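PDB 5A8C: carbohydrate binding family 6 from Clostridium thermocellum, which probably hydrolyses terminal alpha-L-arabinofuranosyl residues from arabinose-containing polysaccharides, as a family 43 glycoside hydrolase with a five-bladed beta-propeller fold. Local coordinates for residues 277-282 and 303-308; 255-260 and 314-319; 48-53 and 73-78. All blocks are in the same frame, centred on the assembly; numbering follows the deposited sequence.

Contact 1 (277-282 and 303-308); sequences NWYVVY and IDQMFY
Two antiparallel strands of one propeller blade meet here, 277-284 in the middle of a three-stranded sheet and 300-306 at its edge. They are twisted against each other, and the pairing is held by three backbone bonds. Val280 and Asp304 form the regular hydrogen-bonded pair, with Val280 N to Asp304 O at 2.9 Å and Asp304 N to Val280 O at 3.0 Å. Further along, Met306 N donates to Trp278 O, and a water accepts from Trp278 N and Gln305 NE2 while donating to Met306 O.

The side chains split between the two faces. On one, the CG1-CD1 arm of Ile303 lies against a methyl of Val281, with Ile303 CG1 3.8 Å from Val281 CG1, and this pair looks toward strand 48-56. On the other, Val280 CG2 touches Met306 SD at 3.7 Å. Past the paired residues, Tyr308 comes edge-on to the face of Trp278: the planes of the Tyr308 ring and the five-membered ring of Trp278 stand at 89°, and Tyr308 CE2 sits 3.6 Å from Trp278 CE2 while the hydroxyl reaches over the six-membered ring. That hydroxyl is hydrogen-bonded to His216 NE2, and Tyr218 stacks on the Tyr308 ring, so the T-shaped pair belongs to a larger aromatic cluster.

At the far end, Tyr282 CG sits between its backbone N and carbonyl carbon (chi1 61°), which carries OH across to donate to Asp304 OD2 at 2.6 Å. The carboxylate plane lies only 25° from the ring plane. Thr320 holds the other oxygen, OD1. With both oxygens engaged, this buried carboxylate is fixed in rotation, and the short phenol bond would probably help stabilise its negative charge.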
loop_
_atom_site.group_PDB
_atom_site.type_symbol
_atom_site.label_atom_id
_atom_site.label_comp_id
_atom_site.label_asym_id
_atom_site.label_seq_id
_atom_site.Cartn_x
_atom_site.Cartn_y
_atom_site.Cartn_z
ATOM N N ASN A 277 15.262 -7.142 10.259
ATOM C CA ASN A 277 15.262 -5.690 10.219
ATOM C C ASN A 277 13.919 -5.218 9.639
ATOM O O ASN A 277 13.234 -5.969 8.986
ATOM C CB ASN A 277 16.398 -5.192 9.347
ATOM C CG ASN A 277 17.745 -5.572 9.888
ATOM O OD1 ASN A 277 18.504 -6.345 9.258
ATOM N ND2 ASN A 277 18.028 -5.144 11.067
ATOM N N TRP A 278 13.597 -3.966 9.922
ATOM C CA TRP A 278 12.361 -3.376 9.423
ATOM C C TRP A 278 12.665 -2.330 8.377
ATOM O O TRP A 278 13.679 -1.639 8.432
ATOM C CB TRP A 278 11.569 -2.755 10.575
ATOM C CG TRP A 278 11.037 -3.782 11.514
ATOM C CD1 TRP A 278 11.692 -4.432 12.500
ATOM C CD2 TRP A 278 9.719 -4.334 11.494
ATOM N NE1 TRP A 278 10.873 -5.343 13.126
ATOM C CE2 TRP A 278 9.649 -5.297 12.526
ATOM C CE3 TRP A 278 8.566 -4.094 10.714
ATOM C CZ2 TRP A 278 8.474 -5.990 12.799
ATOM C CZ3 TRP A 278 7.401 -4.784 10.997
ATOM C CH2 TRP A 278 7.367 -5.750 12.021
ATOM N N TYR A 279 11.768 -2.217 7.409
ATOM C CA TYR A 279 11.887 -1.282 6.312
ATOM C C TYR A 279 10.564 -0.598 6.033
ATOM O O TYR A 279 9.490 -1.186 6.196
ATOM C CB TYR A 279 12.323 -2.012 5.023
ATOM C CG TYR A 279 13.654 -2.702 5.191
ATOM C CD1 TYR A 279 14.842 -2.028 4.974
ATOM C CD2 TYR A 279 13.726 -3.997 5.663
ATOM C CE1 TYR A 279 16.063 -2.633 5.251
ATOM C CE2 TYR A 279 14.927 -4.600 5.926
ATOM C CZ TYR A 279 16.103 -3.928 5.726
ATOM O OH TYR A 279 17.304 -4.508 5.998
ATOM N N VAL A 280 10.658 0.645 5.596
ATOM C CA VAL A 280 9.531 1.336 4.937
ATOM C C VAL A 280 9.834 1.386 3.448
ATOM O O VAL A 280 10.908 1.856 3.028
ATOM C CB VAL A 280 9.295 2.731 5.509
ATOM C CG1 VAL A 280 8.148 3.421 4.845
ATOM C CG2 VAL A 280 8.982 2.664 6.987
ATOM N N VAL A 281 8.904 0.872 2.644
ATOM C CA VAL A 281 8.916 1.052 1.208
ATOM C C VAL A 281 7.960 2.195 0.901
ATOM O O VAL A 281 6.907 2.318 1.524
ATOM C CB VAL A 281 8.569 -0.243 0.465
ATOM C CG1 VAL A 281 9.696 -1.274 0.581
ATOM C CG2 VAL A 281 7.258 -0.839 0.779
ATOM N N TYR A 282 8.322 3.035 -0.064
ATOM C CA TYR A 282 7.543 4.245 -0.351
ATOM C C TYR A 282 7.812 4.662 -1.750
ATOM O O TYR A 282 8.410 3.882 -2.553
ATOM C CB TYR A 282 7.818 5.327 0.707
ATOM C CG TYR A 282 9.253 5.780 0.795
ATOM C CD1 TYR A 282 10.188 5.070 1.542
ATOM C CD2 TYR A 282 9.662 6.943 0.169
ATOM C CE1 TYR A 282 11.511 5.501 1.650
ATOM C CE2 TYR A 282 10.972 7.372 0.290
ATOM C CZ TYR A 282 11.868 6.680 1.059
ATOM O OH TYR A 282 13.153 7.174 1.169
ATOM N N ILE A 303 13.133 2.561 -0.746
ATOM C CA ILE A 303 13.200 1.754 0.463
ATOM C C ILE A 303 14.174 2.364 1.434
ATOM O O ILE A 303 15.280 2.771 1.032
ATOM C CB ILE A 303 13.496 0.269 0.144
ATOM C CG1 ILE A 303 13.386 -0.601 1.392
ATOM C CG2 ILE A 303 14.852 0.098 -0.555
ATOM C CD1 ILE A 303 13.422 -2.098 1.085
ATOM N N ASP A 304 13.840 2.372 2.727
ATOM C CA ASP A 304 14.736 2.782 3.786
ATOM C C ASP A 304 14.502 1.964 5.033
ATOM O O ASP A 304 13.401 1.438 5.226
ATOM C CB ASP A 304 14.691 4.299 4.058
ATOM C CG ASP A 304 15.650 5.077 3.106
ATOM O OD1 ASP A 304 16.876 4.789 3.161
ATOM O OD2 ASP A 304 15.176 5.938 2.325
ATOM N N GLN A 305 15.494 1.872 5.869
ATOM C CA GLN A 305 15.346 1.180 7.140
ATOM C C GLN A 305 14.482 1.948 8.144
ATOM O O GLN A 305 14.482 3.190 8.179
ATOM C CB GLN A 305 16.725 0.862 7.746
ATOM C CG GLN A 305 16.670 -0.254 8.798
ATOM C CD GLN A 305 18.017 -0.896 9.150
ATOM O OE1 GLN A 305 19.063 -0.572 8.615
ATOM N NE2 GLN A 305 17.968 -1.846 10.060
ATOM N N MET A 306 13.780 1.189 8.984
ATOM C CA MET A 306 12.904 1.729 10.024
ATOM C C MET A 306 13.371 1.124 11.352
ATOM O O MET A 306 13.686 -0.072 11.402
ATOM C CB MET A 306 11.464 1.325 9.716
ATOM C CG MET A 306 10.408 2.032 10.568
ATOM S SD MET A 306 8.780 1.303 10.440
ATOM C CE MET A 306 8.875 0.064 11.713
ATOM N N PHE A 307 13.276 1.908 12.418
ATOM C CA PHE A 307 13.659 1.479 13.737
ATOM C C PHE A 307 12.547 1.783 14.725
ATOM O O PHE A 307 11.842 2.787 14.594
ATOM C CB PHE A 307 14.940 2.239 14.174
ATOM C CG PHE A 307 16.081 2.078 13.225
ATOM C CD1 PHE A 307 16.820 0.926 13.229
ATOM C CD2 PHE A 307 16.352 3.011 12.259
ATOM C CE1 PHE A 307 17.880 0.747 12.345
ATOM C CE2 PHE A 307 17.392 2.847 11.362
ATOM C CZ PHE A 307 18.126 1.726 11.407
ATOM N N TYR A 308 12.471 0.938 15.745
ATOM C CA TYR A 308 11.561 1.161 16.891
ATOM C C TYR A 308 12.321 1.772 18.080
ATOM O O TYR A 308 13.469 1.416 18.318
ATOM C CB TYR A 308 10.911 -0.134 17.373
ATOM C CG TYR A 308 9.987 -0.736 16.376
ATOM C CD1 TYR A 308 8.654 -0.348 16.313
ATOM C CD2 TYR A 308 10.395 -1.726 15.502
ATOM C CE1 TYR A 308 7.777 -0.929 15.394
ATOM C CE2 TYR A 308 9.549 -2.322 14.601
ATOM C CZ TYR A 308 8.231 -1.907 14.565
ATOM O OH TYR A 308 7.339 -2.498 13.661
HETATM O O HOH W 1 15.371 -2.244 11.391
#

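Contact 2 (255-260 and 314-319); sequences ILPQPP and IKQVVP
The chain leaves the last strand of a four-stranded blade through a classic beta bulge, Ile255 and Leu256 both facing Ile237, and here it meets the C-terminal segment 314-319 running nearly parallel to it, their end-to-end directions 6° apart. One backbone bond joins them: Val317 N donates to Ile255 O at 2.8 Å, nearly straight at 168°.

The Val317 side chain sits beside that bond, between Ile255 and Leu256. Its CG2 rests against Ile255 CG2 at 4.0 Å, and its CG1 meets Leu256 CD1 at 3.7 Å; with CG1 anti to the backbone N (chi1 172°), the two methyls are spread toward different neighbours. Ile255 also extends its far end to Ile314, CD1 to CD1 at 3.9 Å.

Beyond Val317 the prolines take over. Pro319 CB packs on Pro260 CD at 3.6 Å, while Pro319 CG comes up to Leu256 CD1. Toward the surface the Gln316 side chain, extended beyond CG, lays NE2 across the Pro257 ring, 3.8 Å from its CG.

Tyr282 of strand 277-284 lies against Leu256, Pro259 and Pro319. With a single direct hydrogen bond, the pairing of these two irregular segments rests mainly on fitted aliphatic and proline surfaces.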
loop_
_atom_site.group_PDB
_atom_site.type_symbol
_atom_site.label_atom_id
_atom_site.label_comp_id
_atom_site.label_asym_id
_atom_site.label_seq_id
_atom_site.Cartn_x
_atom_site.Cartn_y
_atom_site.Cartn_z
ATOM N N ILE A 255 5.978 8.801 10.754
ATOM C CA ILE A 255 6.933 7.791 10.303
ATOM C C ILE A 255 7.821 8.295 9.188
ATOM O O ILE A 255 9.037 8.087 9.200
ATOM C CB ILE A 255 6.215 6.515 9.852
ATOM C CG1 ILE A 255 5.445 5.899 11.023
ATOM C CG2 ILE A 255 7.230 5.535 9.247
ATOM C CD1 ILE A 255 4.640 4.676 10.669
ATOM N N LEU A 256 7.246 8.949 8.190
ATOM C CA LEU A 256 7.979 9.354 6.982
ATOM C C LEU A 256 7.514 10.736 6.569
ATOM O O LEU A 256 6.317 10.923 6.354
ATOM C CB LEU A 256 7.771 8.372 5.860
ATOM C CG LEU A 256 8.665 8.578 4.634
ATOM C CD1 LEU A 256 10.103 8.132 4.885
ATOM C CD2 LEU A 256 8.075 7.837 3.440
ATOM N N PRO A 257 8.384 11.728 6.543
ATOM C CA PRO A 257 8.013 13.037 6.012
ATOM C C PRO A 257 7.916 12.987 4.483
ATOM O O PRO A 257 7.947 11.912 3.903
ATOM C CB PRO A 257 9.177 13.920 6.494
ATOM C CG PRO A 257 10.337 13.025 6.364
ATOM C CD PRO A 257 9.864 11.654 6.747
ATOM N N GLN A 258 7.771 14.146 3.845
ATOM C CA GLN A 258 7.945 14.135 2.370
ATOM C C GLN A 258 9.355 13.658 2.053
ATOM O O GLN A 258 10.316 14.220 2.568
ATOM C CB GLN A 258 7.767 15.528 1.798
ATOM C CG GLN A 258 6.315 15.925 1.644
ATOM C CD GLN A 258 5.673 15.312 0.424
ATOM O OE1 GLN A 258 6.256 15.352 -0.667
ATOM N NE2 GLN A 258 4.471 14.807 0.553
ATOM N N PRO A 259 9.475 12.657 1.196
ATOM C CA PRO A 259 10.827 12.267 0.735
ATOM C C PRO A 259 11.427 13.342 -0.133
ATOM O O PRO A 259 10.699 14.195 -0.673
ATOM C CB PRO A 259 10.567 11.016 -0.081
ATOM C CG PRO A 259 9.215 10.847 -0.182
ATOM C CD PRO A 259 8.438 11.842 0.558
ATOM N N PRO A 260 12.731 13.291 -0.374
ATOM C CA PRO A 260 13.319 14.177 -1.387
ATOM C C PRO A 260 12.735 13.929 -2.759
ATOM O O PRO A 260 12.236 12.850 -3.084
ATOM C CB PRO A 260 14.817 13.841 -1.327
ATOM C CG PRO A 260 14.837 12.458 -0.810
ATOM C CD PRO A 260 13.686 12.333 0.162
ATOM N N ILE A 314 7.685 4.296 16.760
ATOM C CA ILE A 314 8.543 4.209 15.575
ATOM C C ILE A 314 9.339 5.498 15.435
ATOM O O ILE A 314 8.770 6.593 15.440
ATOM C CB ILE A 314 7.700 3.924 14.317
ATOM C CG1 ILE A 314 7.024 2.573 14.451
ATOM C CG2 ILE A 314 8.580 4.003 13.075
ATOM C CD1 ILE A 314 6.001 2.285 13.384
ATOM N N LYS A 315 10.660 5.371 15.289
ATOM C CA LYS A 315 11.486 6.561 15.005
ATOM C C LYS A 315 11.210 7.044 13.611
ATOM O O LYS A 315 11.019 6.281 12.689
ATOM C CB LYS A 315 12.984 6.293 15.036
ATOM C CG LYS A 315 13.500 5.947 16.394
ATOM C CD LYS A 315 15.020 5.801 16.392
ATOM C CE LYS A 315 15.500 4.529 17.115
ATOM N NZ LYS A 315 16.895 4.042 16.821
ATOM N N GLN A 316 11.197 8.344 13.461
ATOM C CA GLN A 316 10.995 8.886 12.135
ATOM C C GLN A 316 12.110 8.389 11.179
ATOM O O GLN A 316 13.294 8.455 11.492
ATOM C CB GLN A 316 10.966 10.399 12.173
ATOM C CG GLN A 316 10.632 11.006 10.820
ATOM C CD GLN A 316 10.315 12.428 10.959
ATOM O OE1 GLN A 316 9.561 12.877 11.861
ATOM N NE2 GLN A 316 10.890 13.184 10.082
ATOM N N VAL A 317 11.688 7.907 10.005
ATOM C CA VAL A 317 12.605 7.409 8.990
ATOM C C VAL A 317 13.358 8.548 8.371
ATOM O O VAL A 317 12.804 9.649 8.145
ATOM C CB VAL A 317 11.788 6.623 7.929
ATOM C CG1 VAL A 317 12.632 6.220 6.704
ATOM C CG2 VAL A 317 11.167 5.363 8.547
ATOM N N VAL A 318 14.620 8.254 8.062
ATOM C CA VAL A 318 15.514 9.192 7.400
ATOM C C VAL A 318 15.720 8.737 5.962
ATOM O O VAL A 318 16.408 7.743 5.700
ATOM C CB VAL A 318 16.847 9.241 8.120
ATOM C CG1 VAL A 318 17.808 10.159 7.414
ATOM C CG2 VAL A 318 16.643 9.700 9.556
ATOM N N PRO A 319 15.100 9.439 4.980
ATOM C CA PRO A 319 15.309 9.025 3.610
ATOM C C PRO A 319 16.791 9.113 3.232
ATOM O O PRO A 319 17.462 10.071 3.613
ATOM C CB PRO A 319 14.439 10.016 2.822
ATOM C CG PRO A 319 13.337 10.415 3.742
ATOM C CD PRO A 319 14.032 10.467 5.088
#

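Contact 3 (48-53 and 73-78); sequences RLYIYC and CISTDD
Arg48 opens the second strand of a four-stranded antiparallel propeller blade, and its side chain reaches across to Ser75 of the next strand and Asp77 just beyond its end. CB starts 3.4 Å from Thr76 O, and CG passes 4.1 Å from Asp77 CB. CD has Ser75 OG as its nearest partner, at 4.1 Å, and the bend at chi3 (72°) then turns the guanidinium back over the neighbouring backbone, one face covering Thr76 C and Asp77 N. NE and NH2 both donate to Ser75 OG at 2.9 Å, a side-on grip with the oxygen in the guanidinium plane; His85 is a further partner of that hydroxyl. Arg48 NH1 points the other way and lies 4.0 Å from Asp77 OD2, a long salt bridge that a shared water supplements.

Behind this, regular backbone bonds join Leu49 with Thr76 and Ile51 with Ile74. Leu49 and Ile74 touch strand 300-306, while Ile51, Ile74 and Thr76 pack on Trp82. On the opposite face Ser75 CB sits over the Tyr50 ring, a CH-pi contact 3.9 Å from its centroid. Cys73 serves two tyrosines at once: its sulfur lies at the edge of the Tyr50 ring and over the face of Tyr52, whose hydroxyl bonds to Pro132 O. Cys73 turns its sulfur away from the backbone N (chi1 176°), which leaves SG 3.7 Å from Tyr52 CE2.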
loop_
_atom_site.group_PDB
_atom_site.type_symbol
_atom_site.label_atom_id
_atom_site.label_comp_id
_atom_site.label_asym_id
_atom_site.label_seq_id
_atom_site.Cartn_x
_atom_site.Cartn_y
_atom_site.Cartn_z
ATOM N N ARG A 48 13.053 -14.120 -0.151
ATOM C CA ARG A 48 13.084 -12.917 -0.966
ATOM C C ARG A 48 12.066 -11.919 -0.449
ATOM O O ARG A 48 10.989 -12.267 0.051
ATOM C CB ARG A 48 12.738 -13.249 -2.419
ATOM C CG ARG A 48 13.754 -14.174 -3.086
ATOM C CD ARG A 48 13.471 -14.372 -4.562
ATOM N NE ARG A 48 13.773 -13.195 -5.339
ATOM C CZ ARG A 48 14.995 -12.876 -5.761
ATOM N NH1 ARG A 48 16.066 -13.601 -5.489
ATOM N NH2 ARG A 48 15.119 -11.756 -6.441
ATOM N N LEU A 49 12.385 -10.646 -0.656
ATOM C CA LEU A 49 11.472 -9.525 -0.425
ATOM C C LEU A 49 10.887 -9.117 -1.770
ATOM O O LEU A 49 11.643 -8.731 -2.680
ATOM C CB LEU A 49 12.231 -8.377 0.207
ATOM C CG LEU A 49 11.405 -7.110 0.494
ATOM C CD1 LEU A 49 10.285 -7.355 1.454
ATOM C CD2 LEU A 49 12.304 -5.994 0.989
ATOM N N TYR A 50 9.570 -9.254 -1.904
ATOM C CA TYR A 50 8.828 -8.887 -3.104
ATOM C C TYR A 50 8.122 -7.578 -2.819
ATOM O O TYR A 50 7.448 -7.420 -1.810
ATOM C CB TYR A 50 7.784 -9.958 -3.468
ATOM C CG TYR A 50 8.352 -11.272 -3.911
ATOM C CD1 TYR A 50 8.730 -12.228 -2.997
ATOM C CD2 TYR A 50 8.487 -11.549 -5.249
ATOM C CE1 TYR A 50 9.285 -13.430 -3.421
ATOM C CE2 TYR A 50 9.058 -12.741 -5.711
ATOM C CZ TYR A 50 9.453 -13.679 -4.771
ATOM O OH TYR A 50 10.001 -14.889 -5.185
ATOM N N ILE A 51 8.216 -6.656 -3.797
ATOM C CA ILE A 51 7.509 -5.354 -3.731
ATOM C C ILE A 51 6.581 -5.262 -4.934
ATOM O O ILE A 51 7.001 -5.503 -6.074
ATOM C CB ILE A 51 8.499 -4.168 -3.724
ATOM C CG1 ILE A 51 9.502 -4.273 -2.578
ATOM C CG2 ILE A 51 7.695 -2.879 -3.584
ATOM C CD1 ILE A 51 10.561 -3.175 -2.598
ATOM N N TYR A 52 5.309 -4.952 -4.639
ATOM C CA TYR A 52 4.281 -4.786 -5.650
ATOM C C TYR A 52 3.904 -3.320 -5.672
ATOM O O TYR A 52 3.664 -2.735 -4.595
ATOM C CB TYR A 52 3.030 -5.640 -5.267
ATOM C CG TYR A 52 3.331 -7.097 -5.194
ATOM C CD1 TYR A 52 3.975 -7.643 -4.076
ATOM C CD2 TYR A 52 3.043 -7.963 -6.225
ATOM C CE1 TYR A 52 4.272 -8.971 -4.001
ATOM C CE2 TYR A 52 3.336 -9.310 -6.168
ATOM C CZ TYR A 52 3.980 -9.814 -5.053
ATOM O OH TYR A 52 4.301 -11.139 -4.929
ATOM N N CYS A 53 3.736 -2.750 -6.854
ATOM C CA CYS A 53 3.532 -1.321 -6.983
ATOM C C CYS A 53 2.435 -1.032 -8.008
ATOM O O CYS A 53 2.293 -1.740 -9.005
ATOM C CB CYS A 53 4.780 -0.596 -7.485
ATOM S SG CYS A 53 6.202 -0.758 -6.397
ATOM N N CYS A 73 5.894 -5.910 -10.174
ATOM C CA CYS A 73 6.522 -6.603 -9.042
ATOM C C CYS A 73 8.022 -6.663 -9.291
ATOM O O CYS A 73 8.479 -7.035 -10.398
ATOM C CB CYS A 73 5.986 -8.020 -8.934
ATOM S SG CYS A 73 6.701 -9.050 -7.681
ATOM N N ILE A 74 8.801 -6.340 -8.252
ATOM C CA ILE A 74 10.271 -6.514 -8.228
ATOM C C ILE A 74 10.606 -7.295 -6.962
ATOM O O ILE A 74 9.854 -7.296 -5.998
ATOM C CB ILE A 74 11.001 -5.159 -8.322
ATOM C CG1 ILE A 74 10.824 -4.307 -7.076
ATOM C CG2 ILE A 74 10.619 -4.420 -9.580
ATOM C CD1 ILE A 74 11.626 -3.025 -7.070
ATOM N N SER A 75 11.787 -7.919 -6.940
ATOM C CA SER A 75 12.179 -8.627 -5.729
ATOM C C SER A 75 13.661 -8.679 -5.581
ATOM O O SER A 75 14.449 -8.478 -6.511
ATOM C CB SER A 75 11.624 -10.063 -5.669
ATOM O OG SER A 75 12.346 -10.934 -6.548
ATOM N N THR A 76 14.074 -9.053 -4.365
ATOM C CA THR A 76 15.484 -9.200 -4.039
ATOM C C THR A 76 15.676 -10.279 -2.995
ATOM O O THR A 76 14.817 -10.513 -2.174
ATOM C CB THR A 76 16.043 -7.879 -3.506
ATOM O OG1 THR A 76 17.485 -7.948 -3.434
ATOM C CG2 THR A 76 15.486 -7.485 -2.141
ATOM N N ASP A 77 16.873 -10.877 -3.005
ATOM C CA ASP A 77 17.312 -11.707 -1.881
ATOM C C ASP A 77 18.466 -11.122 -1.122
ATOM O O ASP A 77 18.955 -11.771 -0.208
ATOM C CB ASP A 77 17.622 -13.167 -2.244
ATOM C CG ASP A 77 18.869 -13.349 -2.995
ATOM O OD1 ASP A 77 19.519 -12.343 -3.308
ATOM O OD2 ASP A 77 19.210 -14.548 -3.214
ATOM N N ASP A 78 18.884 -9.923 -1.465
ATOM C CA ASP A 78 20.087 -9.351 -0.886
ATOM C C ASP A 78 20.033 -7.864 -0.653
ATOM O O ASP A 78 21.004 -7.286 -0.154
ATOM C CB ASP A 78 21.371 -9.718 -1.697
ATOM C CG ASP A 78 21.425 -9.115 -3.064
ATOM O OD1 ASP A 78 20.490 -8.403 -3.480
ATOM O OD2 ASP A 78 22.430 -9.342 -3.751
HETATM O O HOH W 2 16.445 -16.119 -4.040
#

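In the fold
Contacts 1 and 3 are buried strand pairings in two different blades, and they meet through aliphatic side chains: Val281 CG1 lies 3.8 Å from Ile51 CD1, and Ile303 touches Leu49. Contact 2 is only partly buried and joins irregular segments, yet it shares a border with contact 1, where Pro319 CA packs 3.3 Å from Asp304 OD2 and so helps cover that carboxylate, and Phe307 O probably bonds to Lys315 N. Contacts 2 and 3 do not touch, their nearest atoms being about 13 Å apart. Backbone bonding carries the two sheet contacts, which add a buried carboxylate in one and a guanidinium grip in the other; contact 2 relies chiefly on apolar packing.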